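Long-range contacts in NIPSNAP domain protein (Burkholderia xenovorans, PDB 5K9F), which is of unknown function but belongs to the NipSnap family and holds an oxamic acid molecule in a pocket of its dimeric alpha-beta barrel-like fold: residues M9-R14 with I60-F65; L42-G47 with G64-E69. All blocks are in the same frame, centred on the assembly; numbering follows the deposited sequence.

Interaction 1. Residues M9-R14 with I60-F65; sequences MLVEQR and IQLWGF
Arg14 and Gln61 face each other as a hydrogen-bonded antiparallel pair, their side chains lying alongside and pointing the same way, with Arg14 CB 3.7 Å from Gln61 CG. The planar ends are turned differently, guanidinium and amide planes 71° apart. Extended beyond CG, the Gln61 chain carries its amide out to Trp63, where OE1 receives NE1 at 2.7 Å, in the ring plane and on a lone pair, while NE2 donates to a water that also donates weakly to Arg14 O. The Arg14 chain bends at chi3 and brings NH1 2.9 Å from Glu12 OE2, a salt bridge on the syn side but tilted out of the carboxylate plane, with OE2 in the guanidinium plane. Thr100 and Arg71 also hold that carboxylate, whose OE1 comes 3.7 Å from Phe65 CE2, obliquely to the ring. These groups share the helix-covered face of a four-stranded antiparallel sheet, as in the dimeric alpha-beta barrel clan, with strands 10-18 and 58-65 its central pair. Gln61 touches Gln38 and Arg14 NE bonds Tyr16 OH, both oxamic acid pocket residues. Six backbone bonds join the strands here. On the other face Gln13 runs extended beside Leu62, and its OE1 sits 3.2 Å from Ile60 CG2. The Gln13 amide pairs with Gln13 of the second subunit, and Val11 CG1 meets Leu62 CD2 at 4.2 Å, next to Tyr49 of that subunit.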
ATOM      1  N   MET A   9     -17.670  10.759  22.646  1.00 35.07           N
ATOM      2  CA  MET A   9     -17.988   9.508  21.970  1.00 24.35           C
ATOM      3  C   MET A   9     -16.743   8.939  21.262  1.00 28.96           C
ATOM      4  O   MET A   9     -15.911   9.668  20.730  1.00 33.09           O
ATOM      5  CB  MET A   9     -19.138   9.711  20.967  1.00 33.84           C
ATOM      6  CG  MET A   9     -19.563   8.435  20.226  1.00 39.18           C
ATOM      7  SD  MET A   9     -21.082   8.534  19.227  1.00 43.62           S
ATOM      8  CE  MET A   9     -20.576   9.556  17.837  1.00 32.26           C
ATOM      9  N   LEU A  10     -16.605   7.625  21.305  1.00 18.40           N
ATOM     10  CA  LEU A  10     -15.578   6.914  20.560  1.00 16.99           C
ATOM     11  C   LEU A  10     -16.234   6.263  19.351  1.00 18.65           C
ATOM     12  O   LEU A  10     -17.208   5.522  19.503  1.00 19.03           O
ATOM     13  CB  LEU A  10     -14.937   5.849  21.448  1.00 20.62           C
ATOM     14  CG  LEU A  10     -13.892   4.940  20.824  1.00 26.18           C
ATOM     15  CD1 LEU A  10     -12.638   5.736  20.552  1.00 26.03           C
ATOM     16  CD2 LEU A  10     -13.621   3.760  21.754  1.00 26.55           C
ATOM     17  N   VAL A  11     -15.706   6.520  18.156  1.00 15.10           N
ATOM     18  CA  VAL A  11     -16.300   6.005  16.928  1.00 14.19           C
ATOM     19  C   VAL A  11     -15.389   4.945  16.329  1.00 16.66           C
ATOM     20  O   VAL A  11     -14.175   5.151  16.198  1.00 16.78           O
ATOM     21  CB  VAL A  11     -16.581   7.142  15.932  1.00 14.54           C
ATOM     22  CG1 VAL A  11     -17.054   6.584  14.623  1.00 18.24           C
ATOM     23  CG2 VAL A  11     -17.646   8.078  16.504  1.00 17.26           C
ATOM     24  N   GLU A  12     -15.964   3.801  15.983  1.00 12.33           N
ATOM     25  CA  GLU A  12     -15.215   2.746  15.315  1.00 11.58           C
ATOM     26  C   GLU A  12     -15.664   2.635  13.866  1.00 17.24           C
ATOM     27  O   GLU A  12     -16.869   2.555  13.596  1.00 13.51           O
ATOM     28  CB  GLU A  12     -15.408   1.404  16.022  1.00 13.06           C
ATOM     29  CG  GLU A  12     -14.674   0.286  15.288  1.00 13.17           C
ATOM     30  CD  GLU A  12     -14.860  -1.082  15.937  1.00 16.58           C
ATOM     31  OE1 GLU A  12     -15.718  -1.200  16.836  1.00 17.12           O
ATOM     32  OE2 GLU A  12     -14.154  -2.040  15.533  1.00 16.99           O
ATOM     33  N   GLN A  13     -14.706   2.641  12.930  1.00 10.58           N
ATOM     34  CA  GLN A  13     -15.017   2.419  11.517  1.00 10.91           C
ATOM     35  C   GLN A  13     -14.403   1.087  11.114  1.00 13.35           C
ATOM     36  O   GLN A  13     -13.175   0.948  11.086  1.00 13.16           O
ATOM     37  CB  GLN A  13     -14.508   3.544  10.609  1.00 11.58           C
ATOM     38  CG  GLN A  13     -14.903   3.260   9.148  1.00 13.96           C
ATOM     39  CD  GLN A  13     -14.701   4.432   8.204  1.00 23.36           C
ATOM     40  OE1 GLN A  13     -15.348   4.510   7.165  1.00 35.85           O
ATOM     41  NE2 GLN A  13     -13.782   5.320   8.539  1.00 26.50           N
ATOM     42  N   ARG A  14     -15.254   0.113  10.792  1.00 10.35           N
ATOM     43  CA  ARG A  14     -14.810  -1.226  10.418  1.00 10.59           C
ATOM     44  C   ARG A  14     -15.010  -1.422   8.927  1.00 11.98           C
ATOM     45  O   ARG A  14     -16.018  -0.986   8.364  1.00 14.22           O
ATOM     46  CB  ARG A  14     -15.596  -2.313  11.149  1.00 15.50           C
ATOM     47  CG  ARG A  14     -15.410  -2.329  12.614  1.00 18.52           C
ATOM     48  CD  ARG A  14     -16.352  -3.331  13.247  1.00 21.19           C
ATOM     49  NE  ARG A  14     -15.991  -4.733  13.041  1.00 18.69           N
ATOM     50  CZ  ARG A  14     -15.042  -5.378  13.727  1.00 19.09           C
ATOM     51  NH1 ARG A  14     -14.311  -4.750  14.648  1.00 17.11           N
ATOM     52  NH2 ARG A  14     -14.826  -6.656  13.500  1.00 18.91           N
ATOM     53  N   ILE A  60     -18.670  -1.198   4.955  1.00 13.31           N
ATOM     54  CA  ILE A  60     -18.056  -0.257   5.875  1.00 12.60           C
ATOM     55  C   ILE A  60     -19.092   0.106   6.921  1.00 11.92           C
ATOM     56  O   ILE A  60     -20.209   0.509   6.572  1.00 13.63           O
ATOM     57  CB  ILE A  60     -17.562   0.992   5.127  1.00 11.87           C
ATOM     58  CG1 ILE A  60     -16.455   0.595   4.142  1.00 13.24           C
ATOM     59  CG2 ILE A  60     -17.054   2.036   6.094  1.00 14.66           C
ATOM     60  CD1 ILE A  60     -16.116   1.726   3.192  1.00 21.59           C
ATOM     61  N   GLN A  61     -18.740  -0.054   8.201  1.00 11.68           N
ATOM     62  CA  GLN A  61     -19.697   0.250   9.254  1.00 13.68           C
ATOM     63  C   GLN A  61     -19.084   1.186  10.281  1.00 14.34           C
ATOM     64  O   GLN A  61     -17.902   1.091  10.603  1.00 14.62           O
ATOM     65  CB  GLN A  61     -20.214  -1.024   9.942  1.00 17.63           C
ATOM     66  CG  GLN A  61     -19.165  -1.986  10.399  1.00 23.19           C
ATOM     67  CD  GLN A  61     -19.743  -3.356  10.668  1.00 18.21           C
ATOM     68  OE1 GLN A  61     -20.198  -3.638  11.769  1.00 24.09           O
ATOM     69  NE2 GLN A  61     -19.738  -4.214   9.650  1.00 22.18           N
ATOM     70  N   LEU A  62     -19.897   2.108  10.782  1.00 11.26           N
ATOM     71  CA  LEU A  62     -19.480   3.014  11.839  0.64 11.83           C
ATOM     72  C   LEU A  62     -20.370   2.797  13.050  1.00 13.99           C
ATOM     73  O   LEU A  62     -21.596   2.783  12.933  1.00 13.73           O
ATOM     74  CB  LEU A  62     -19.541   4.477  11.393  0.64 14.06           C
ATOM     75  CG  LEU A  62     -18.413   4.873  10.433  0.64 13.19           C
ATOM     76  CD1 LEU A  62     -18.768   4.537   8.995  0.64 17.47           C
ATOM     77  CD2 LEU A  62     -18.087   6.348  10.585  0.64 15.87           C
ATOM     78  N   TRP A  63     -19.736   2.623  14.208  1.00 11.94           N
ATOM     79  CA  TRP A  63     -20.418   2.410  15.483  1.00 11.36           C
ATOM     80  C   TRP A  63     -19.935   3.436  16.494  1.00 13.29           C
ATOM     81  O   TRP A  63     -18.744   3.753  16.541  1.00 15.75           O
ATOM     82  CB  TRP A  63     -20.133   1.004  16.037  1.00 14.72           C
ATOM     83  CG  TRP A  63     -20.651  -0.105  15.182  1.00 14.50           C
ATOM     84  CD1 TRP A  63     -19.979  -0.756  14.190  1.00 16.88           C
ATOM     85  CD2 TRP A  63     -21.956  -0.689  15.239  1.00 15.28           C
ATOM     86  NE1 TRP A  63     -20.791  -1.723  13.627  1.00 18.54           N
ATOM     87  CE2 TRP A  63     -22.009  -1.690  14.248  1.00 15.75           C
ATOM     88  CE3 TRP A  63     -23.093  -0.452  16.024  1.00 17.89           C
ATOM     89  CZ2 TRP A  63     -23.150  -2.466  14.035  1.00 20.30           C
ATOM     90  CZ3 TRP A  63     -24.218  -1.224  15.813  1.00 20.99           C
ATOM     91  CH2 TRP A  63     -24.239  -2.212  14.819  1.00 23.76           C
ATOM     92  N   GLY A  64     -20.857   3.950  17.308  1.00 14.15           N
ATOM     93  CA  GLY A  64     -20.530   4.911  18.349  1.00 14.71           C
ATOM     94  C   GLY A  64     -20.612   4.272  19.730  1.00 16.92           C
ATOM     95  O   GLY A  64     -21.591   3.596  20.051  1.00 20.29           O
ATOM     96  N   PHE A  65     -19.580   4.519  20.542  1.00 15.47           N
ATOM     97  CA  PHE A  65     -19.499   3.964  21.890  1.00 14.59           C
ATOM     98  C   PHE A  65     -19.243   5.063  22.909  1.00 16.10           C
ATOM     99  O   PHE A  65     -18.553   6.045  22.626  1.00 18.34           O
ATOM    100  CB  PHE A  65     -18.389   2.918  21.988  1.00 15.17           C
ATOM    101  CG  PHE A  65     -18.603   1.733  21.099  1.00 14.44           C
ATOM    102  CD1 PHE A  65     -19.466   0.720  21.476  1.00 18.08           C
ATOM    103  CD2 PHE A  65     -17.918   1.619  19.894  1.00 14.41           C
ATOM    104  CE1 PHE A  65     -19.661  -0.396  20.661  1.00 15.43           C
ATOM    105  CE2 PHE A  65     -18.116   0.519  19.068  1.00 17.06           C
ATOM    106  CZ  PHE A  65     -18.980  -0.492  19.452  1.00 14.75           C
TER
HETATM  107  O   HOH W   1     -17.552  -3.787   7.933  1.00 22.72           O

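Interaction 2. Residues L42-G47 with G64-E69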
ATOM      1  N   LEU A  42     -24.374  -3.738  20.551  1.00 18.30           N
ATOM      2  CA  LEU A  42     -23.397  -2.661  20.436  1.00 15.37           C
ATOM      3  C   LEU A  42     -23.999  -1.289  20.696  1.00 20.72           C
ATOM      4  O   LEU A  42     -23.289  -0.390  21.165  1.00 20.40           O
ATOM      5  CB  LEU A  42     -22.746  -2.688  19.053  1.00 15.16           C
ATOM      6  CG  LEU A  42     -21.943  -3.953  18.739  1.00 15.98           C
ATOM      7  CD1 LEU A  42     -21.192  -3.824  17.411  1.00 17.13           C
ATOM      8  CD2 LEU A  42     -20.980  -4.306  19.863  1.00 16.92           C
ATOM      9  N   GLY A  43     -25.270  -1.055  20.377  0.57 18.63           N
ATOM     10  CA  GLY A  43     -25.903   0.157  20.881  0.57 20.63           C
ATOM     11  C   GLY A  43     -26.222   1.319  19.951  0.57 23.73           C
ATOM     12  O   GLY A  43     -27.357   1.809  19.960  0.57 25.11           O
ATOM     13  N   ARG A  44     -25.245   1.808  19.181  1.00 19.40           N
ATOM     14  CA  ARG A  44     -25.445   2.962  18.299  1.00 19.07           C
ATOM     15  C   ARG A  44     -24.789   2.736  16.940  1.00 16.08           C
ATOM     16  O   ARG A  44     -23.595   2.995  16.775  1.00 18.78           O
ATOM     17  CB  ARG A  44     -24.889   4.212  18.972  1.00 20.18           C
ATOM     18  CG  ARG A  44     -25.160   5.522  18.252  1.00 26.84           C
ATOM     19  CD  ARG A  44     -25.105   6.702  19.231  1.00 49.95           C
ATOM     20  NE  ARG A  44     -23.832   6.788  19.952  1.00 62.15           N
ATOM     21  CZ  ARG A  44     -23.678   6.538  21.251  1.00 60.36           C
ATOM     22  NH1 ARG A  44     -22.480   6.640  21.812  1.00 52.73           N
ATOM     23  NH2 ARG A  44     -24.718   6.189  21.992  1.00 59.03           N
ATOM     24  N   LEU A  45     -25.583   2.286  15.962  1.00 17.32           N
ATOM     25  CA  LEU A  45     -25.114   2.213  14.577  1.00 14.42           C
ATOM     26  C   LEU A  45     -25.180   3.603  13.964  1.00 17.94           C
ATOM     27  O   LEU A  45     -26.244   4.236  13.969  1.00 21.38           O
ATOM     28  CB  LEU A  45     -25.970   1.235  13.775  1.00 16.73           C
ATOM     29  CG  LEU A  45     -25.637   1.083  12.282  1.00 15.38           C
ATOM     30  CD1 LEU A  45     -24.226   0.549  12.114  1.00 15.77           C
ATOM     31  CD2 LEU A  45     -26.640   0.156  11.605  1.00 21.07           C
ATOM     32  N   LEU A  46     -24.048   4.081  13.446  1.00 14.23           N
ATOM     33  CA  LEU A  46     -23.970   5.403  12.835  1.00 14.10           C
ATOM     34  C   LEU A  46     -24.034   5.366  11.319  1.00 19.18           C
ATOM     35  O   LEU A  46     -24.372   6.384  10.703  1.00 22.29           O
ATOM     36  CB  LEU A  46     -22.668   6.099  13.251  1.00 15.17           C
ATOM     37  CG  LEU A  46     -22.494   6.364  14.747  1.00 17.19           C
ATOM     38  CD1 LEU A  46     -21.071   6.836  15.026  1.00 17.31           C
ATOM     39  CD2 LEU A  46     -23.488   7.396  15.228  1.00 20.18           C
ATOM     40  N   GLY A  47     -23.718   4.228  10.713  1.00 14.79           N
ATOM     41  CA  GLY A  47     -23.736   4.096   9.273  1.00 15.61           C
ATOM     42  C   GLY A  47     -23.326   2.701   8.861  1.00 14.53           C
ATOM     43  O   GLY A  47     -22.482   2.069   9.511  1.00 12.66           O
ATOM     44  N   GLY A  64     -20.857   3.950  17.308  1.00 14.15           N
ATOM     45  CA  GLY A  64     -20.530   4.911  18.349  1.00 14.71           C
ATOM     46  C   GLY A  64     -20.612   4.272  19.730  1.00 16.92           C
ATOM     47  O   GLY A  64     -21.591   3.596  20.051  1.00 20.29           O
ATOM     48  N   PHE A  65     -19.580   4.519  20.542  1.00 15.47           N
ATOM     49  CA  PHE A  65     -19.499   3.964  21.890  1.00 14.59           C
ATOM     50  C   PHE A  65     -19.243   5.063  22.909  1.00 16.10           C
ATOM     51  O   PHE A  65     -18.553   6.045  22.626  1.00 18.34           O
ATOM     52  CB  PHE A  65     -18.389   2.918  21.988  1.00 15.17           C
ATOM     53  CG  PHE A  65     -18.603   1.733  21.099  1.00 14.44           C
ATOM     54  CD1 PHE A  65     -19.466   0.720  21.476  1.00 18.08           C
ATOM     55  CD2 PHE A  65     -17.918   1.619  19.894  1.00 14.41           C
ATOM     56  CE1 PHE A  65     -19.661  -0.396  20.661  1.00 15.43           C
ATOM     57  CE2 PHE A  65     -18.116   0.519  19.068  1.00 17.06           C
ATOM     58  CZ  PHE A  65     -18.980  -0.492  19.452  1.00 14.75           C
ATOM     59  N   ASP A  66     -19.809   4.882  24.111  1.00 16.95           N
ATOM     60  CA  ASP A  66     -19.569   5.834  25.190  1.00 19.77           C
ATOM     61  C   ASP A  66     -18.097   5.886  25.571  1.00 22.85           C
ATOM     62  O   ASP A  66     -17.593   6.940  25.976  1.00 24.15           O
ATOM     63  CB  ASP A  66     -20.398   5.468  26.422  1.00 22.52           C
ATOM     64  CG  ASP A  66     -21.887   5.563  26.180  1.00 37.11           C
ATOM     65  OD1 ASP A  66     -22.297   6.285  25.248  1.00 35.14           O
ATOM     66  OD2 ASP A  66     -22.650   4.919  26.940  1.00 39.75           O
ATOM     67  N   SER A  67     -17.399   4.762  25.458  1.00 19.07           N
ATOM     68  CA  SER A  67     -16.009   4.662  25.872  1.00 18.86           C
ATOM     69  C   SER A  67     -15.428   3.386  25.291  1.00 18.79           C
ATOM     70  O   SER A  67     -16.157   2.491  24.856  1.00 17.91           O
ATOM     71  CB  SER A  67     -15.871   4.646  27.395  1.00 24.45           C
ATOM     72  OG  SER A  67     -16.463   3.479  27.941  1.00 22.10           O
ATOM     73  N   PHE A  68     -14.098   3.301  25.313  1.00 18.96           N
ATOM     74  CA  PHE A  68     -13.446   2.057  24.920  1.00 19.14           C
ATOM     75  C   PHE A  68     -13.846   0.916  25.852  1.00 17.98           C
ATOM     76  O   PHE A  68     -14.096  -0.210  25.397  1.00 17.50           O
ATOM     77  CB  PHE A  68     -11.929   2.261  24.912  1.00 18.17           C
ATOM     78  CG  PHE A  68     -11.147   1.118  24.333  1.00 16.73           C
ATOM     79  CD1 PHE A  68     -10.767   1.135  23.010  1.00 15.77           C
ATOM     80  CD2 PHE A  68     -10.754   0.045  25.130  1.00 16.57           C
ATOM     81  CE1 PHE A  68     -10.021   0.098  22.469  1.00 20.26           C
ATOM     82  CE2 PHE A  68     -10.010  -0.993  24.596  1.00 16.90           C
ATOM     83  CZ  PHE A  68      -9.644  -0.971  23.272  1.00 16.74           C
ATOM     84  N   GLU A  69     -13.927   1.196  27.161  1.00 17.62           N
ATOM     85  CA  GLU A  69     -14.340   0.175  28.121  1.00 20.81           C
ATOM     86  C   GLU A  69     -15.715  -0.378  27.772  1.00 18.31           C
ATOM     87  O   GLU A  69     -15.940  -1.593  27.839  1.00 19.07           O
ATOM     88  CB  GLU A  69     -14.345   0.756  29.537  1.00 25.94           C
TER
HETATM   89  O   HOH W   2     -23.023   2.169  21.933  1.00 23.79           O
HETATM   90  O   HOH W   3     -22.447   1.039  18.918  1.00 24.29           O
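Arg44 and Gly64 make the close part of this contact: Gly64 N reaches Arg44 O at 2.9 Å in a nearly straight bond (173°), and Leu46 CD1 lies 3.7 Å from the same nitrogen. The Arg44 chain folds back over the glycine, CB standing 3.5 Å from Gly64 O, and bends at chi3 (56°) so that this oxygen lies over one guanidinium face, toward its rim. The outer side is looser. Asp66, an exposed residue, meets Arg44 at the guanidinium edge, but NH1 and OD1 are 3.5 Å apart, a weak salt bridge with the two planes 27° apart. Deeper in, the Phe65 ring meets Leu42 loosely, CE1 lying 3.7 Å from Leu42 O. One water accepts from Arg44 N, donates to Gly64 O and lies above the rim of that ring; another lies between Leu42 O and Gly64 O. Leu46 and Gly47 together oppose the single residue Leu62, a classic beta bulge early in strand 45-51, which is outermost within this chain. The contact thus lies where helix 35-42 gives way to that strand, beside the end of strand 58-65, with Arg71 and Arg74 of helix 68-79 packing on Phe65 and Leu42.

How the interactions relate
From the N terminus, strand 10-18 comes first, and interaction 1 brings strand 58-65 back against it, closing a loop that holds helices 23-33 and 35-42 and strand 45-51. Interaction 2 closes a shorter loop of 16 residues, mostly strand, between 42-47 and 64-69. The two loops overlap without one enclosing the other: 42-47 falls within the larger loop, while 64-69 runs past its end at Phe65. Gly64 and Phe65 belong to both contacts, and Leu62 bonds on to Leu46 and Gly47, so strand 58-65 sits between strands 10-18 and 45-51. Met9 SD also packs against Arg44 NE. Together they tie three neighbouring strands to the C-terminal end of helix 35-42 and the start of helix 68-79.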